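Local coordinates for protein binary enterotoxin of Clostridium perfringens component a (Clostridium perfringens, PDB 5WTZ) that is the enzymatic component of a binary enterotoxin that binds NAD+ and ADP-ribosylates actin, at residues K77-A82 with R179-Q184. Residues are numbered along the deposited sequence; the frame is centred on the assembly and turned at random.
Sequences KNISTA and RVLIDQ
OG of Ser80 stands anti to its backbone nitrogen (chi1 -171°) and from there reaches the carboxylate of Asp183, whose CG is likewise anti to its own nitrogen, though displaced from the ideal (chi1 -155°). The pair illustrates how a helix can be fastened to the end of a strand in an ADP-ribosyltransferase fold, here in the N-terminal of the chain's two ADP-ribosyltransferase-family regions, well away from the NAD+ pocket, whose residues fall between 250 and 384. Helix 70-83 faces the C-terminal end of strand 179-182, the middle strand of a three-stranded antiparallel sheet, and the backbones come closest between Ser80 CA and Asp183 CA, 5.9 Å apart. Ser80 OG donates to Asp183 OD1 over 3.1 Å, entering on the syn lone pair, the side facing OD2. The hydroxyl therefore also lies 3.5 Å from Asp183 OD2. Lys84, one turn further along the chain, is hydrogen-bonded through NZ to Ser80 OG and makes a long, weak ion pair with Asp183 OD2, which would favour a charged carboxylate.

Beside this polar link runs a small apolar one. Ile79 CG2, the branch anti to the backbone N, touches Leu181 CD2 at 4.1 Å, the two side chains crossing at about a right angle. Tyr45 and Ile42 of helix 36-61 also touch Leu181, while Phe140 packs on both Ile79 and Asp183, so Leu181 and Ile79 sit in a buried patch shared by helix 70-83, helix 36-61 and the loop carrying Phe140. Where the strand gives way to loop, Asp183 OD1 also accepts from Gln184 N, 2.8 Å away, in a bent bond that comes from above the carboxylate plane, 47° out of it.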
ATOM      1  N   LYS A  77     -13.602  -8.651   9.663  1.00 36.77           N
ATOM      2  CA  LYS A  77     -14.916  -8.141   9.284  1.00 36.32           C
ATOM      3  C   LYS A  77     -15.533  -7.287  10.392  1.00 35.80           C
ATOM      4  O   LYS A  77     -16.031  -6.191  10.138  1.00 35.03           O
ATOM      5  CB  LYS A  77     -15.865  -9.296   8.935  1.00 49.03           C
ATOM      6  CG  LYS A  77     -15.372 -10.222   7.825  1.00 54.72           C
ATOM      7  CD  LYS A  77     -16.203 -11.509   7.772  1.00 59.70           C
ATOM      8  CE  LYS A  77     -15.658 -12.510   6.753  1.00 59.68           C
ATOM      9  NZ  LYS A  77     -15.985 -12.137   5.347  1.00 64.29           N
ATOM     10  N   ASN A  78     -15.487  -7.789  11.625  1.00 40.96           N
ATOM     11  CA  ASN A  78     -16.204  -7.155  12.732  1.00 36.52           C
ATOM     12  C   ASN A  78     -15.552  -5.871  13.252  1.00 37.95           C
ATOM     13  O   ASN A  78     -16.252  -4.968  13.699  1.00 36.62           O
ATOM     14  CB  ASN A  78     -16.372  -8.138  13.900  1.00 37.51           C
ATOM     15  CG  ASN A  78     -17.085  -9.420  13.496  1.00 47.07           C
ATOM     16  OD1 ASN A  78     -17.796  -9.467  12.490  1.00 43.53           O
ATOM     17  ND2 ASN A  78     -16.887 -10.477  14.279  1.00 45.96           N
ATOM     18  N   ILE A  79     -14.224  -5.787  13.218  1.00 40.14           N
ATOM     19  CA  ILE A  79     -13.554  -4.584  13.702  1.00 32.87           C
ATOM     20  C   ILE A  79     -13.957  -3.419  12.812  1.00 35.50           C
ATOM     21  O   ILE A  79     -14.237  -2.312  13.285  1.00 36.11           O
ATOM     22  CB  ILE A  79     -12.017  -4.745  13.721  1.00 30.87           C
ATOM     23  CG1 ILE A  79     -11.623  -5.767  14.787  1.00 34.28           C
ATOM     24  CG2 ILE A  79     -11.347  -3.432  14.049  1.00 36.67           C
ATOM     25  CD1 ILE A  79     -10.234  -6.324  14.612  1.00 29.21           C
ATOM     26  N   SER A  80     -14.024  -3.710  11.520  1.00 32.43           N
ATOM     27  CA  SER A  80     -14.354  -2.723  10.499  1.00 36.40           C
ATOM     28  C   SER A  80     -15.786  -2.177  10.650  1.00 42.08           C
ATOM     29  O   SER A  80     -15.991  -0.964  10.612  1.00 43.61           O
ATOM     30  CB  SER A  80     -14.144  -3.339   9.114  1.00 34.53           C
ATOM     31  OG  SER A  80     -14.261  -2.372   8.082  1.00 36.42           O
ATOM     32  N   THR A  81     -16.777  -3.047  10.838  1.00 44.65           N
ATOM     33  CA  THR A  81     -18.141  -2.552  11.049  1.00 40.81           C
ATOM     34  C   THR A  81     -18.249  -1.791  12.367  1.00 46.87           C
ATOM     35  O   THR A  81     -19.030  -0.846  12.488  1.00 46.87           O
ATOM     36  CB  THR A  81     -19.193  -3.678  11.051  1.00 41.37           C
ATOM     37  OG1 THR A  81     -19.023  -4.497  12.217  1.00 42.33           O
ATOM     38  CG2 THR A  81     -19.083  -4.521   9.797  1.00 44.96           C
ATOM     39  N   ALA A  82     -17.463  -2.204  13.356  1.00 44.63           N
ATOM     40  CA  ALA A  82     -17.478  -1.546  14.653  1.00 44.15           C
ATOM     41  C   ALA A  82     -17.023  -0.094  14.534  1.00 44.33           C
ATOM     42  O   ALA A  82     -17.740   0.818  14.957  1.00 44.57           O
ATOM     43  CB  ALA A  82     -16.605  -2.303  15.652  1.00 39.47           C
ATOM     44  N   ARG A 179      -7.066   5.461  23.268  1.00 34.07           N
ATOM     45  CA  ARG A 179      -6.611   5.316  21.885  1.00 30.95           C
ATOM     46  C   ARG A 179      -7.727   5.481  20.852  1.00 36.94           C
ATOM     47  O   ARG A 179      -8.916   5.424  21.164  1.00 35.13           O
ATOM     48  CB  ARG A 179      -5.937   3.955  21.692  1.00 31.90           C
ATOM     49  CG  ARG A 179      -4.911   3.634  22.755  1.00 30.47           C
ATOM     50  CD  ARG A 179      -4.136   2.361  22.432  1.00 37.22           C
ATOM     51  NE  ARG A 179      -3.411   2.476  21.172  1.00 35.48           N
ATOM     52  CZ  ARG A 179      -2.308   3.199  21.016  1.00 34.94           C
ATOM     53  NH1 ARG A 179      -1.806   3.868  22.042  1.00 28.41           N
ATOM     54  NH2 ARG A 179      -1.706   3.256  19.838  1.00 31.54           N
ATOM     55  N   VAL A 180      -7.313   5.691  19.613  1.00 30.42           N
ATOM     56  CA  VAL A 180      -8.233   5.855  18.508  1.00 36.47           C
ATOM     57  C   VAL A 180      -7.969   4.776  17.468  1.00 30.31           C
ATOM     58  O   VAL A 180      -6.853   4.621  16.992  1.00 28.22           O
ATOM     59  CB  VAL A 180      -8.097   7.253  17.875  1.00 31.42           C
ATOM     60  CG1 VAL A 180      -8.940   7.353  16.605  1.00 24.60           C
ATOM     61  CG2 VAL A 180      -8.480   8.328  18.894  1.00 32.76           C
ATOM     62  N   LEU A 181      -9.000   4.024  17.123  1.00 27.52           N
ATOM     63  CA  LEU A 181      -8.842   2.924  16.200  1.00 23.59           C
ATOM     64  C   LEU A 181      -9.371   3.314  14.818  1.00 22.90           C
ATOM     65  O   LEU A 181     -10.562   3.564  14.643  1.00 27.04           O
ATOM     66  CB  LEU A 181      -9.555   1.684  16.749  1.00 27.83           C
ATOM     67  CG  LEU A 181      -9.501   0.361  15.987  1.00 34.63           C
ATOM     68  CD1 LEU A 181      -8.100   0.024  15.538  1.00 38.50           C
ATOM     69  CD2 LEU A 181     -10.065  -0.746  16.863  1.00 38.99           C
ATOM     70  N   ILE A 182      -8.470   3.388  13.846  1.00 24.66           N
ATOM     71  CA  ILE A 182      -8.841   3.799  12.495  1.00 28.54           C
ATOM     72  C   ILE A 182      -9.053   2.596  11.577  1.00 29.13           C
ATOM     73  O   ILE A 182      -8.260   1.654  11.577  1.00 22.12           O
ATOM     74  CB  ILE A 182      -7.767   4.709  11.866  1.00 29.02           C
ATOM     75  CG1 ILE A 182      -7.403   5.849  12.817  1.00 27.07           C
ATOM     76  CG2 ILE A 182      -8.242   5.241  10.520  1.00 27.24           C
ATOM     77  CD1 ILE A 182      -6.055   6.466  12.521  1.00 29.73           C
ATOM     78  N   ASP A 183     -10.126   2.644  10.793  1.00 26.74           N
ATOM     79  CA  ASP A 183     -10.446   1.593   9.827  1.00 29.55           C
ATOM     80  C   ASP A 183      -9.311   1.271   8.837  1.00 28.39           C
ATOM     81  O   ASP A 183      -8.395   2.073   8.615  1.00 26.37           O
ATOM     82  CB  ASP A 183     -11.706   1.995   9.055  1.00 31.59           C
ATOM     83  CG  ASP A 183     -12.464   0.807   8.508  1.00 30.89           C
ATOM     84  OD1 ASP A 183     -12.078  -0.336   8.828  1.00 30.70           O
ATOM     85  OD2 ASP A 183     -13.456   1.021   7.772  1.00 33.95           O
ATOM     86  N   GLN A 184      -9.387   0.077   8.252  1.00 26.67           N
ATOM     87  CA  GLN A 184      -8.501  -0.342   7.179  1.00 23.93           C
ATOM     88  C   GLN A 184      -8.745   0.476   5.921  1.00 18.77           C
ATOM     89  O   GLN A 184      -9.804   1.085   5.775  1.00 24.08           O
ATOM     90  CB  GLN A 184      -8.708  -1.824   6.852  1.00 30.46           C
ATOM     91  CG  GLN A 184      -7.985  -2.814   7.741  1.00 45.80           C
ATOM     92  CD  GLN A 184      -8.002  -4.215   7.149  1.00 55.07           C
ATOM     93  OE1 GLN A 184      -6.970  -4.733   6.720  1.00 61.55           O
ATOM     94  NE2 GLN A 184      -9.179  -4.827   7.113  1.00 55.19           N
TER